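PDB 6L6J: Oxidored_FMN domain-containing protein from [Pseudomonas] geniculata N1, which is a 6-hydroxypseudooxynicotine amine oxidase that holds FMN and a [4Fe-4S] cluster and probably acts as a flavin-dependent oxidoreductase. Local coordinates for residues 42-45 and 46-50; 105-108 and 109-112; 168-171 and 172-175; 351-354 and 355-358; 368-371 and 372-376. One frame throughout, in Å; residues are numbered along the deposited sequence.

Overall arrangement
Contacts 1, 2 and 3 belong to the FMN-holding TIM barrel. Contacts 4 and 5 follow it in the chain. Contacts 3 and 4 both touch the flavin: contact 3 near O2 and N1, contact 4 at the methyl groups of the dimethylbenzene ring. Their nearest atoms are about 8 Å apart. Contact 2 packs against contact 3, with centres about 10 Å apart, chiefly where S110 meets N174 and L175. Contact 1 touches contact 5, centres about 11 Å apart, and R48 forms a salt bridge with E371. The R48 side chain is about 8 Å from the iron-sulfur cluster, and that of R45 is about 7 Å from FMN. Contacts 2 and 5 are far apart, about 30 Å between centres.

Contact 1: 42-45 and 46-50; sequences IAFR and KARAE
R48 folds back along its helix and lays its guanidinium flat on the ring of F44, one turn earlier. The centres are 3.9 Å apart and the planes differ by 15°. NH1 sits over the middle of the ring face, 3.4 Å from CE1. CZ lies over the same face, which makes the stack a cation-pi contact. The same NH1 donates to F44 O at 2.7 Å. That donor stands above the carbonyl plane, while the acceptor lies close to the guanidinium plane. R48 thus grips both the ring and the backbone of one residue. F44 has CG anti to its backbone N (chi1 -174°), which places the ring where R48 can reach it. NH1 has a second partner in E371, and NE bonds to S323 O. K46 joins through its backbone: its N donates to I42 O at 2.8 Å, nearly straight. The K46 chain leads outward, and CB passes 3.3 Å from I42 O. R45 O accepts from R48 N and A49 N, while the R45 guanidinium pairs with E59. These are i to i+3 and i to i+4 contacts of helix 38-51, which forms a beta-alpha-beta unit of the TIM barrel with strands 24-26 and 55-62.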
loop_
_atom_site.group_PDB
_atom_site.type_symbol
_atom_site.label_atom_id
_atom_site.label_comp_id
_atom_site.label_asym_id
_atom_site.label_seq_id
_atom_site.Cartn_x
_atom_site.Cartn_y
_atom_site.Cartn_z
ATOM N N ILE A 42 12.825 12.978 -5.273
ATOM C CA ILE A 42 13.171 13.351 -6.675
ATOM C C ILE A 42 13.141 12.087 -7.545
ATOM O O ILE A 42 12.321 12.044 -8.454
ATOM C CB ILE A 42 14.510 14.120 -6.729
ATOM C CG1 ILE A 42 14.326 15.586 -6.329
ATOM C CG2 ILE A 42 15.181 14.020 -8.084
ATOM C CD1 ILE A 42 15.621 16.288 -5.915
ATOM N N ALA A 43 13.987 11.100 -7.271
ATOM C CA ALA A 43 14.119 9.839 -8.050
ATOM C C ALA A 43 12.763 9.101 -8.089
ATOM O O ALA A 43 12.389 8.540 -9.140
ATOM C CB ALA A 43 15.209 8.972 -7.439
ATOM N N PHE A 44 12.038 9.089 -6.972
ATOM C CA PHE A 44 10.708 8.446 -6.889
ATOM C C PHE A 44 9.800 9.109 -7.916
ATOM O O PHE A 44 9.330 8.408 -8.788
ATOM C CB PHE A 44 10.102 8.509 -5.482
ATOM C CG PHE A 44 8.825 7.716 -5.380
ATOM C CD1 PHE A 44 8.854 6.349 -5.110
ATOM C CD2 PHE A 44 7.590 8.320 -5.612
ATOM C CE1 PHE A 44 7.680 5.606 -5.062
ATOM C CE2 PHE A 44 6.417 7.575 -5.572
ATOM C CZ PHE A 44 6.467 6.221 -5.298
ATOM N N ARG A 45 9.569 10.411 -7.798
ATOM C CA ARG A 45 8.593 11.160 -8.636
ATOM C C ARG A 45 9.059 11.154 -10.100
ATOM O O ARG A 45 8.244 10.863 -10.976
ATOM C CB ARG A 45 8.432 12.581 -8.090
ATOM C CG ARG A 45 7.963 12.669 -6.646
ATOM C CD ARG A 45 6.624 12.013 -6.457
ATOM N NE ARG A 45 6.228 11.991 -5.063
ATOM C CZ ARG A 45 5.179 11.354 -4.571
ATOM N NH1 ARG A 45 4.383 10.673 -5.374
ATOM N NH2 ARG A 45 4.918 11.420 -3.276
ATOM N N LYS A 46 10.338 11.407 -10.363
ATOM C CA LYS A 46 10.913 11.367 -11.742
ATOM C C LYS A 46 10.403 10.119 -12.489
ATOM O O LYS A 46 9.947 10.249 -13.656
ATOM C CB LYS A 46 12.445 11.408 -11.711
ATOM C CG LYS A 46 13.113 11.736 -13.042
ATOM C CD LYS A 46 14.651 11.750 -12.980
ATOM C CE LYS A 46 15.333 11.271 -14.255
ATOM N NZ LYS A 46 16.499 10.392 -13.970
ATOM N N ALA A 47 10.459 8.951 -11.854
ATOM C CA ALA A 47 10.147 7.659 -12.505
ATOM C C ALA A 47 8.711 7.678 -13.058
ATOM O O ALA A 47 8.431 7.042 -14.118
ATOM C CB ALA A 47 10.355 6.526 -11.536
ATOM N N ARG A 48 7.814 8.385 -12.371
ATOM C CA ARG A 48 6.367 8.420 -12.727
ATOM C C ARG A 48 6.121 9.457 -13.841
ATOM O O ARG A 48 5.282 9.199 -14.719
ATOM C CB ARG A 48 5.556 8.576 -11.437
ATOM C CG ARG A 48 5.186 7.224 -10.850
ATOM C CD ARG A 48 5.671 7.003 -9.444
ATOM N NE ARG A 48 5.957 5.609 -9.178
ATOM C CZ ARG A 48 7.103 5.154 -8.698
ATOM N NH1 ARG A 48 8.098 5.984 -8.438
ATOM N NH2 ARG A 48 7.253 3.861 -8.446
ATOM N N ALA A 49 6.883 10.544 -13.867
ATOM C CA ALA A 49 6.991 11.419 -15.053
ATOM C C ALA A 49 7.605 10.620 -16.231
ATOM O O ALA A 49 7.030 10.603 -17.330
ATOM C CB ALA A 49 7.781 12.656 -14.682
ATOM N N GLU A 50 8.725 9.935 -16.004
ATOM C CA GLU A 50 9.402 9.085 -17.025
ATOM C C GLU A 50 8.365 8.119 -17.620
ATOM O O GLU A 50 8.339 7.999 -18.831
ATOM C CB GLU A 50 10.600 8.380 -16.378
ATOM C CG GLU A 50 11.852 8.325 -17.219
ATOM C CD GLU A 50 13.103 7.953 -16.428
ATOM O OE1 GLU A 50 13.584 8.806 -15.597
ATOM O OE2 GLU A 50 13.628 6.810 -16.633
#

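Contact 2: 105-108 and 109-112; sequences AHAG and ASGP
S110 turns its hydroxyl between its own N and carbonyl carbon (chi1 84°), and this swings OG back to A107. The backbone does the rest. G108 has a positive phi (42°) and A109 a negative one, which together approximate a type II' turn from A107 to S110. OG donates to A107 O at 2.7 Å, tilted slightly from the carbonyl plane. S110 N also reaches A107 O at 3.1 Å, but this bond is weak. The carbonyl is therefore held by the hydroxyl and the amide of one residue. OG also passes alongside the A107 methyl, 3.2 Å from CB. G108 suits the turn because its backbone angles favour a residue without a side chain. Its N donates to H106 ND1 at 3.2 Å, tilted 17° from the ring plane, which helps fix the rotation of that imidazole. The other ring nitrogen, NE2, bonds to T66. Replacing S110 by an alanine would probably cost A107 O its hydroxyl donor, leaving the weak amide bond within the turn, and take from H69 its hydroxyl partner. The loop follows barrel strand 99-105. S110 OG links H69 NE2 to A107 O. As OG donates to A107 O, it probably accepts from H69 NE2.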
loop_
_atom_site.group_PDB
_atom_site.type_symbol
_atom_site.label_atom_id
_atom_site.label_comp_id
_atom_site.label_asym_id
_atom_site.label_seq_id
_atom_site.Cartn_x
_atom_site.Cartn_y
_atom_site.Cartn_z
ATOM N N ALA A 105 -1.387 21.116 2.837
ATOM C CA ALA A 105 -2.144 20.397 3.890
ATOM C C ALA A 105 -1.961 21.080 5.243
ATOM O O ALA A 105 -0.834 21.469 5.557
ATOM C CB ALA A 105 -1.664 18.967 3.953
ATOM N N HIS A 106 -3.035 21.181 6.023
ATOM C CA HIS A 106 -2.968 21.490 7.477
ATOM C C HIS A 106 -3.774 20.426 8.218
ATOM O O HIS A 106 -4.984 20.314 7.927
ATOM C CB HIS A 106 -3.424 22.920 7.816
ATOM C CG HIS A 106 -3.042 23.296 9.206
ATOM N ND1 HIS A 106 -3.572 22.646 10.315
ATOM C CD2 HIS A 106 -2.143 24.184 9.681
ATOM C CE1 HIS A 106 -3.043 23.146 11.412
ATOM N NE2 HIS A 106 -2.142 24.077 11.050
ATOM N N ALA A 107 -3.127 19.710 9.143
ATOM C CA ALA A 107 -3.583 18.411 9.676
ATOM C C ALA A 107 -4.642 18.618 10.767
ATOM O O ALA A 107 -5.233 17.635 11.203
ATOM C CB ALA A 107 -2.386 17.631 10.172
ATOM N N GLY A 108 -4.873 19.855 11.202
ATOM C CA GLY A 108 -5.763 20.146 12.342
ATOM C C GLY A 108 -5.549 19.143 13.480
ATOM O O GLY A 108 -4.434 19.080 14.020
ATOM N N ALA A 109 -6.582 18.368 13.812
ATOM C CA ALA A 109 -6.649 17.483 14.995
ATOM C C ALA A 109 -6.386 16.031 14.570
ATOM O O ALA A 109 -7.075 15.137 15.090
ATOM C CB ALA A 109 -8.000 17.648 15.644
ATOM N N SER A 110 -5.430 15.825 13.668
ATOM C CA SER A 110 -5.037 14.516 13.097
ATOM C C SER A 110 -3.558 14.212 13.364
ATOM O O SER A 110 -3.131 13.085 13.047
ATOM C CB SER A 110 -5.292 14.509 11.626
ATOM O OG SER A 110 -4.206 15.105 10.920
ATOM N N GLY A 111 -2.796 15.180 13.883
ATOM C CA GLY A 111 -1.360 15.027 14.180
ATOM C C GLY A 111 -0.953 15.784 15.446
ATOM O O GLY A 111 -1.638 16.730 15.852
ATOM N N PRO A 112 0.191 15.407 16.077
ATOM C CA PRO A 112 0.603 15.984 17.354
ATOM C C PRO A 112 1.519 17.213 17.259
ATOM O O PRO A 112 1.805 17.774 18.284
ATOM C CB PRO A 112 1.354 14.777 17.938
ATOM C CG PRO A 112 2.118 14.232 16.762
ATOM C CD PRO A 112 1.159 14.395 15.601
#

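Contact 3: 168-171 and 172-175; sequences YVYC and AHNL. With FMN (flavin mononucleotide), chain B.
Y170 and H173 meet at the end of strand 166-171, the fourth strand of the TIM barrel, where the following loop comes beside the pyrimidine end of the flavin. The main polar contact is Y170 OH with H173 ND1 at 2.5 Å, a hydrogen bond in which either could be the donor. The phenol oxygen comes to the edge of the imidazole, near its plane. The two rings meet rim to rim, with centroids 5.9 Å apart and planes at 30°, so neither covers the other. An extended first torsion (chi1 -179°) carries the Y170 ring out from the strand toward the loop. On the other side of the imidazole, NE2 bonds to D266, which also binds FMN. A linked tyrosine, histidine and aspartate recall the catalytic triad of the related trimethylamine dehydrogenase; a similar role here is possible but not established. The loop is closed by a backbone bond from L175 N to A172 O at 3.0 Å. The backbone N of A172 stands over the face of the phenol ring.

The apolar packing is also on Y170. A172 CB lies 3.7 Å from Y170 CE1. L175 CB packs 4.0 Å from CE2.

The flavin contacts come from both rings. Y170 CE1 is 3.4 Å from FMN O2, in an oblique approach. H173 NE2 is 3.5 Å from FMN N1. On the CE2 side of the phenol, L175 O lies near the ring plane, 3.4 Å from Y170 CE2.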
loop_
_atom_site.group_PDB
_atom_site.type_symbol
_atom_site.label_atom_id
_atom_site.label_comp_id
_atom_site.label_asym_id
_atom_site.label_seq_id
_atom_site.Cartn_x
_atom_site.Cartn_y
_atom_site.Cartn_z
ATOM N N TYR A 168 -3.150 22.536 -4.209
ATOM C CA TYR A 168 -4.354 21.881 -3.610
ATOM C C TYR A 168 -4.882 22.683 -2.408
ATOM O O TYR A 168 -4.118 23.464 -1.761
ATOM C CB TYR A 168 -4.098 20.428 -3.188
ATOM C CG TYR A 168 -4.355 19.387 -4.253
ATOM C CD1 TYR A 168 -3.420 19.098 -5.235
ATOM C CD2 TYR A 168 -5.510 18.633 -4.238
ATOM C CE1 TYR A 168 -3.632 18.106 -6.184
ATOM C CE2 TYR A 168 -5.731 17.635 -5.170
ATOM C CZ TYR A 168 -4.800 17.373 -6.159
ATOM O OH TYR A 168 -5.059 16.407 -7.099
ATOM N N VAL A 169 -6.178 22.510 -2.143
ATOM C CA VAL A 169 -6.838 22.835 -0.848
ATOM C C VAL A 169 -7.340 21.500 -0.295
ATOM O O VAL A 169 -8.144 20.845 -0.975
ATOM C CB VAL A 169 -7.964 23.871 -1.024
ATOM C CG1 VAL A 169 -9.036 23.759 0.039
ATOM C CG2 VAL A 169 -7.411 25.286 -1.056
ATOM N N TYR A 170 -6.820 21.055 0.846
ATOM C CA TYR A 170 -6.952 19.638 1.272
ATOM C C TYR A 170 -8.021 19.533 2.349
ATOM O O TYR A 170 -7.857 20.122 3.444
ATOM C CB TYR A 170 -5.626 19.106 1.792
ATOM C CG TYR A 170 -5.653 17.674 2.237
ATOM C CD1 TYR A 170 -6.011 16.671 1.359
ATOM C CD2 TYR A 170 -5.273 17.309 3.514
ATOM C CE1 TYR A 170 -6.011 15.338 1.743
ATOM C CE2 TYR A 170 -5.256 15.981 3.904
ATOM C CZ TYR A 170 -5.628 14.994 3.020
ATOM O OH TYR A 170 -5.632 13.687 3.383
ATOM N N CYS A 171 -9.074 18.786 2.044
ATOM C CA CYS A 171 -10.206 18.537 2.967
ATOM C C CYS A 171 -10.680 17.093 2.814
ATOM O O CYS A 171 -11.745 16.891 2.245
ATOM C CB CYS A 171 -11.329 19.522 2.696
ATOM S SG CYS A 171 -12.696 19.338 3.856
ATOM N N ALA A 172 -9.904 16.137 3.333
ATOM C CA ALA A 172 -10.092 14.685 3.112
ATOM C C ALA A 172 -9.407 13.871 4.208
ATOM O O ALA A 172 -8.846 14.484 5.109
ATOM C CB ALA A 172 -9.571 14.300 1.740
ATOM N N HIS A 173 -9.550 12.538 4.140
ATOM C CA HIS A 173 -8.902 11.490 4.985
ATOM C C HIS A 173 -9.131 11.672 6.503
ATOM O O HIS A 173 -8.490 10.910 7.272
ATOM C CB HIS A 173 -7.403 11.462 4.660
ATOM C CG HIS A 173 -7.149 10.943 3.292
ATOM N ND1 HIS A 173 -6.793 11.765 2.255
ATOM C CD2 HIS A 173 -7.239 9.686 2.791
ATOM C CE1 HIS A 173 -6.662 11.030 1.163
ATOM N NE2 HIS A 173 -6.932 9.749 1.465
ATOM N N ASN A 174 -9.971 12.623 6.941
ATOM C CA ASN A 174 -9.962 13.102 8.345
ATOM C C ASN A 174 -8.525 13.505 8.765
ATOM O O ASN A 174 -8.189 13.370 9.964
ATOM C CB ASN A 174 -10.525 12.031 9.271
ATOM C CG ASN A 174 -10.780 12.564 10.661
ATOM O OD1 ASN A 174 -11.006 13.774 10.812
ATOM N ND2 ASN A 174 -10.717 11.697 11.668
ATOM N N LEU A 175 -7.713 14.009 7.826
ATOM C CA LEU A 175 -6.358 14.569 8.085
ATOM C C LEU A 175 -6.313 16.058 7.713
ATOM O O LEU A 175 -5.258 16.506 7.260
ATOM C CB LEU A 175 -5.319 13.775 7.284
ATOM C CG LEU A 175 -5.336 12.259 7.488
ATOM C CD1 LEU A 175 -4.349 11.582 6.551
ATOM C CD2 LEU A 175 -5.034 11.887 8.942
HETATM N N1 FMN B . -3.831 10.580 0.049
HETATM C C2 FMN B . -3.632 11.890 0.405
HETATM O O2 FMN B . -4.551 12.686 0.190
HETATM N N3 FMN B . -2.502 12.375 0.936
HETATM C C4 FMN B . -1.451 11.571 1.167
HETATM O O4 FMN B . -0.416 12.017 1.659
HETATM C C4A FMN B . -1.577 10.123 0.841
HETATM N N5 FMN B . -0.557 9.258 1.055
HETATM C C5A FMN B . -0.694 7.969 0.669
HETATM C C6 FMN B . 0.378 7.092 0.816
HETATM C C7 FMN B . 0.235 5.783 0.402
HETATM C C7M FMN B . 1.361 4.849 0.625
HETATM C C8 FMN B . -1.010 5.316 -0.220
HETATM C C8M FMN B . -1.198 3.889 -0.643
HETATM C C9 FMN B . -2.073 6.165 -0.376
HETATM C C9A FMN B . -1.971 7.488 0.032
HETATM N N10 FMN B . -3.031 8.386 -0.163
HETATM C C10 FMN B . -2.850 9.689 0.231
HETATM C "C1'" FMN B . -4.328 7.981 -0.792
HETATM C "C2'" FMN B . -4.204 7.953 -2.304
HETATM O "O2'" FMN B . -4.014 9.291 -2.727
HETATM C "C3'" FMN B . -5.422 7.400 -2.980
HETATM O "O3'" FMN B . -6.522 8.276 -2.734
HETATM C "C4'" FMN B . -5.796 5.984 -2.543
HETATM O "O4'" FMN B . -4.612 5.156 -2.465
HETATM C "C5'" FMN B . -6.836 5.375 -3.475
HETATM O "O5'" FMN B . -6.274 5.293 -4.773
HETATM P P FMN B . -5.562 3.928 -5.277
HETATM O O1P FMN B . -6.649 2.877 -5.297
HETATM O O2P FMN B . -5.048 4.321 -6.626
HETATM O O3P FMN B . -4.467 3.649 -4.265
#

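Contact 4: 351-354 and 355-358; sequences TAEV and MTSS. With FMN (flavin mononucleotide), chain B.
T356 OG1 donates to E353 O at 2.7 Å, in the carbonyl plane and on a lone pair. Its hydroxyl reaches back because OG1 stands between the N and the carbonyl carbon of T356 (chi1 70°). E353 O takes two more donors, T356 N at 2.8 Å and S358 N at 3.1 Å, both above the carbonyl plane. Three bonds thus grip this one oxygen. Water 1 donates to T356 OG1 and to E353 OE2, the latter at 2.6 Å, so it bridges the two side chains. The E353 chain bends at chi2 and brings OE2 near S358 OG as well. OE1 faces R361, but that ion pair is long and weak. A valine in place of T356 would probably leave E353 O with only its two backbone donors and the bridging water without its mate on this side. The backbone pattern is a Schellman motif that ends helix 349-355. S357, with positive phi (49°), is its C-prime residue; S358 N closes on E353 O and S357 N on V354 O at 3.0 Å. Just before it, M355 N donates to T351 O and T356 N also shares itself with A352 O. The helix turns another side to the flavin. V354 CG2 packs 3.7 Å from FMN C7M, while T351 OG1 is 3.3 Å from FMN C8M, a contact with a methyl carbon. W263 touches T351, V354 and M355 next to this site.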
loop_
_atom_site.group_PDB
_atom_site.type_symbol
_atom_site.label_atom_id
_atom_site.label_comp_id
_atom_site.label_asym_id
_atom_site.label_seq_id
_atom_site.Cartn_x
_atom_site.Cartn_y
_atom_site.Cartn_z
ATOM N N THR A 351 1.424 1.161 2.106
ATOM C CA THR A 351 0.685 1.761 3.244
ATOM C C THR A 351 1.407 1.429 4.564
ATOM O O THR A 351 1.555 2.346 5.446
ATOM C CB THR A 351 -0.769 1.267 3.115
ATOM O OG1 THR A 351 -1.343 2.050 2.059
ATOM C CG2 THR A 351 -1.589 1.371 4.367
ATOM N N ALA A 352 1.821 0.171 4.728
ATOM C CA ALA A 352 2.341 -0.348 6.013
ATOM C C ALA A 352 3.607 0.423 6.378
ATOM O O ALA A 352 3.698 0.922 7.520
ATOM C CB ALA A 352 2.585 -1.839 5.935
ATOM N N GLU A 353 4.555 0.517 5.443
ATOM C CA GLU A 353 5.842 1.197 5.714
ATOM C C GLU A 353 5.488 2.629 6.082
ATOM O O GLU A 353 5.855 3.072 7.174
ATOM C CB GLU A 353 6.772 1.094 4.506
ATOM C CG GLU A 353 7.283 -0.311 4.246
ATOM C CD GLU A 353 7.925 -0.970 5.456
ATOM O OE1 GLU A 353 7.794 -2.205 5.580
ATOM O OE2 GLU A 353 8.533 -0.241 6.298
ATOM N N VAL A 354 4.701 3.282 5.232
ATOM C CA VAL A 354 4.333 4.720 5.411
ATOM C C VAL A 354 3.676 4.897 6.787
ATOM O O VAL A 354 3.968 5.915 7.461
ATOM C CB VAL A 354 3.471 5.255 4.258
ATOM C CG1 VAL A 354 2.963 6.666 4.523
ATOM C CG2 VAL A 354 4.240 5.195 2.950
ATOM N N MET A 355 2.914 3.923 7.276
ATOM C CA MET A 355 2.277 4.150 8.596
ATOM C C MET A 355 3.143 3.742 9.770
ATOM O O MET A 355 2.756 4.091 10.880
ATOM C CB MET A 355 0.879 3.549 8.723
ATOM C CG MET A 355 -0.051 4.693 8.961
ATOM S SD MET A 355 -1.666 4.233 9.171
ATOM C CE MET A 355 -1.877 4.507 10.935
ATOM N N THR A 356 4.294 3.131 9.522
ATOM C CA THR A 356 5.397 3.008 10.500
ATOM C C THR A 356 6.432 4.100 10.215
ATOM O O THR A 356 7.621 3.892 10.577
ATOM C CB THR A 356 6.043 1.618 10.440
ATOM O OG1 THR A 356 6.755 1.555 9.200
ATOM C CG2 THR A 356 5.053 0.479 10.588
ATOM N N SER A 357 6.023 5.190 9.544
ATOM C CA SER A 357 6.874 6.375 9.225
ATOM C C SER A 357 8.215 5.971 8.603
ATOM O O SER A 357 9.198 6.630 8.905
ATOM C CB SER A 357 7.120 7.195 10.453
ATOM O OG SER A 357 5.932 7.336 11.223
ATOM N N SER A 358 8.236 4.944 7.749
ATOM C CA SER A 358 9.443 4.473 7.030
ATOM C C SER A 358 9.260 4.611 5.512
ATOM O O SER A 358 8.133 4.465 5.040
ATOM C CB SER A 358 9.794 3.051 7.401
ATOM O OG SER A 358 10.490 2.430 6.317
HETATM N N1 FMN B . -3.831 10.580 0.049
HETATM C C2 FMN B . -3.632 11.890 0.405
HETATM O O2 FMN B . -4.551 12.686 0.190
HETATM N N3 FMN B . -2.502 12.375 0.936
HETATM C C4 FMN B . -1.451 11.571 1.167
HETATM O O4 FMN B . -0.416 12.017 1.659
HETATM C C4A FMN B . -1.577 10.123 0.841
HETATM N N5 FMN B . -0.557 9.258 1.055
HETATM C C5A FMN B . -0.694 7.969 0.669
HETATM C C6 FMN B . 0.378 7.092 0.816
HETATM C C7 FMN B . 0.235 5.783 0.402
HETATM C C7M FMN B . 1.361 4.849 0.625
HETATM C C8 FMN B . -1.010 5.316 -0.220
HETATM C C8M FMN B . -1.198 3.889 -0.643
HETATM C C9 FMN B . -2.073 6.165 -0.376
HETATM C C9A FMN B . -1.971 7.488 0.032
HETATM N N10 FMN B . -3.031 8.386 -0.163
HETATM C C10 FMN B . -2.850 9.689 0.231
HETATM C "C1'" FMN B . -4.328 7.981 -0.792
HETATM C "C2'" FMN B . -4.204 7.953 -2.304
HETATM O "O2'" FMN B . -4.014 9.291 -2.727
HETATM C "C3'" FMN B . -5.422 7.400 -2.980
HETATM O "O3'" FMN B . -6.522 8.276 -2.734
HETATM C "C4'" FMN B . -5.796 5.984 -2.543
HETATM O "O4'" FMN B . -4.612 5.156 -2.465
HETATM C "C5'" FMN B . -6.836 5.375 -3.475
HETATM O "O5'" FMN B . -6.274 5.293 -4.773
HETATM P P FMN B . -5.562 3.928 -5.277
HETATM O O1P FMN B . -6.649 2.877 -5.297
HETATM O O2P FMN B . -5.048 4.321 -6.626
HETATM O O3P FMN B . -4.467 3.649 -4.265
HETATM O O HOH W 1 8.644 -0.634 8.834
#

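Contact 5: 368-371 and 372-376; sequences AGEE and HVSGW
S374 OG donates to E370 OE1 at 2.7 Å, using the anti lone pair of that oxygen. The other oxygen, OE2, forms a salt bridge with R359, so the carboxylate is held at both oxygens, which limits its rotation. E370 bends at chi2 (-54°), which folds its carboxylate back beside S374. Its backbone O accepts from S374 N at 3.1 Å, with the donor above the carbonyl plane, and more weakly from W376 N. E370 therefore meets S374 through both its side chain and its backbone. The E371 side chain runs roughly at right angles to that of E370. OE2 pairs with R48 of helix 38-51, while OE1 takes a weak bond from G369 N and one from water 3. Water 2 links the segments by accepting from V373 N at 3.1 Å and donating weakly to G369 O.

Two CA-H...O contacts also cross the loop: E371 CA to W376 O at 3.3 Å, nearly straight, and G375 CA to E371 O. G369 and G375 both have positive phi, which suits residues without side chains.

The packing centres on W376. E370 and W376 lie side by side, and E370 CG meets ring atom CE3 at 3.6 Å in an oblique approach. S374 CB sits over one face of the indole, toward its rim.

In the chain the loop follows helix 349-355 and precedes strand 390-394. W376 packs on helix 653-666, where its ring meets that of Y658. E371, H372 and V373 pack on helix 38-51 of the barrel, so the loop packs between that helix and helix 653-666 near the end of the chain.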
loop_
_atom_site.group_PDB
_atom_site.type_symbol
_atom_site.label_atom_id
_atom_site.label_comp_id
_atom_site.label_asym_id
_atom_site.label_seq_id
_atom_site.Cartn_x
_atom_site.Cartn_y
_atom_site.Cartn_z
ATOM N N ALA A 368 10.261 0.534 -6.247
ATOM C CA ALA A 368 9.496 1.582 -5.526
ATOM C C ALA A 368 10.226 1.888 -4.219
ATOM O O ALA A 368 10.328 0.973 -3.411
ATOM C CB ALA A 368 8.070 1.146 -5.262
ATOM N N GLY A 369 10.724 3.123 -4.075
ATOM C CA GLY A 369 11.443 3.625 -2.887
ATOM C C GLY A 369 12.910 3.223 -2.863
ATOM O O GLY A 369 13.561 3.527 -1.846
ATOM N N GLU A 370 13.397 2.559 -3.919
ATOM C CA GLU A 370 14.821 2.162 -4.092
ATOM C C GLU A 370 15.464 2.907 -5.273
ATOM O O GLU A 370 16.644 2.582 -5.590
ATOM C CB GLU A 370 14.953 0.663 -4.392
ATOM C CG GLU A 370 14.452 -0.258 -3.301
ATOM C CD GLU A 370 15.045 -0.013 -1.932
ATOM O OE1 GLU A 370 16.293 0.017 -1.815
ATOM O OE2 GLU A 370 14.231 0.148 -0.978
ATOM N N GLU A 371 14.733 3.809 -5.940
ATOM C CA GLU A 371 15.200 4.507 -7.179
ATOM C C GLU A 371 16.563 5.185 -6.904
ATOM O O GLU A 371 17.509 5.005 -7.717
ATOM C CB GLU A 371 14.160 5.524 -7.673
ATOM C CG GLU A 371 12.816 4.921 -8.078
ATOM C CD GLU A 371 11.732 4.804 -7.004
ATOM O OE1 GLU A 371 12.008 4.996 -5.806
ATOM O OE2 GLU A 371 10.585 4.496 -7.380
ATOM N N HIS A 372 16.682 5.895 -5.767
ATOM C CA HIS A 372 17.918 6.606 -5.336
ATOM C C HIS A 372 18.778 5.699 -4.456
ATOM O O HIS A 372 19.958 5.618 -4.755
ATOM C CB HIS A 372 17.609 7.910 -4.596
ATOM C CG HIS A 372 18.836 8.518 -4.014
ATOM N ND1 HIS A 372 19.704 9.298 -4.765
ATOM C CD2 HIS A 372 19.392 8.412 -2.777
ATOM C CE1 HIS A 372 20.720 9.684 -4.001
ATOM N NE2 HIS A 372 20.554 9.153 -2.774
ATOM N N VAL A 373 18.217 5.079 -3.411
ATOM C CA VAL A 373 18.975 4.327 -2.359
ATOM C C VAL A 373 19.808 3.215 -3.012
ATOM O O VAL A 373 20.969 2.991 -2.605
ATOM C CB VAL A 373 18.052 3.735 -1.271
ATOM C CG1 VAL A 373 18.734 2.621 -0.494
ATOM C CG2 VAL A 373 17.535 4.790 -0.298
ATOM N N SER A 374 19.241 2.527 -3.989
ATOM C CA SER A 374 19.846 1.315 -4.587
ATOM C C SER A 374 20.210 1.521 -6.067
ATOM O O SER A 374 20.915 0.647 -6.600
ATOM C CB SER A 374 18.918 0.145 -4.391
ATOM O OG SER A 374 18.749 -0.151 -3.011
ATOM N N GLY A 375 19.761 2.614 -6.704
ATOM C CA GLY A 375 19.840 2.826 -8.170
ATOM C C GLY A 375 18.974 1.863 -8.995
ATOM O O GLY A 375 19.355 1.573 -10.137
ATOM N N TRP A 376 17.837 1.388 -8.460
ATOM C CA TRP A 376 16.905 0.443 -9.141
ATOM C C TRP A 376 15.868 1.214 -9.952
ATOM O O TRP A 376 15.174 2.080 -9.378
ATOM C CB TRP A 376 16.199 -0.475 -8.146
ATOM C CG TRP A 376 17.116 -1.452 -7.482
ATOM C CD1 TRP A 376 18.432 -1.667 -7.760
ATOM C CD2 TRP A 376 16.778 -2.379 -6.437
ATOM N NE1 TRP A 376 18.938 -2.645 -6.950
ATOM C CE2 TRP A 376 17.952 -3.098 -6.125
ATOM C CE3 TRP A 376 15.609 -2.657 -5.722
ATOM C CZ2 TRP A 376 17.978 -4.102 -5.157
ATOM C CZ3 TRP A 376 15.643 -3.627 -4.747
ATOM C CH2 TRP A 376 16.807 -4.351 -4.483
HETATM O O HOH W 2 15.180 5.585 -3.018
HETATM O O HOH W 3 13.724 7.029 -4.567
#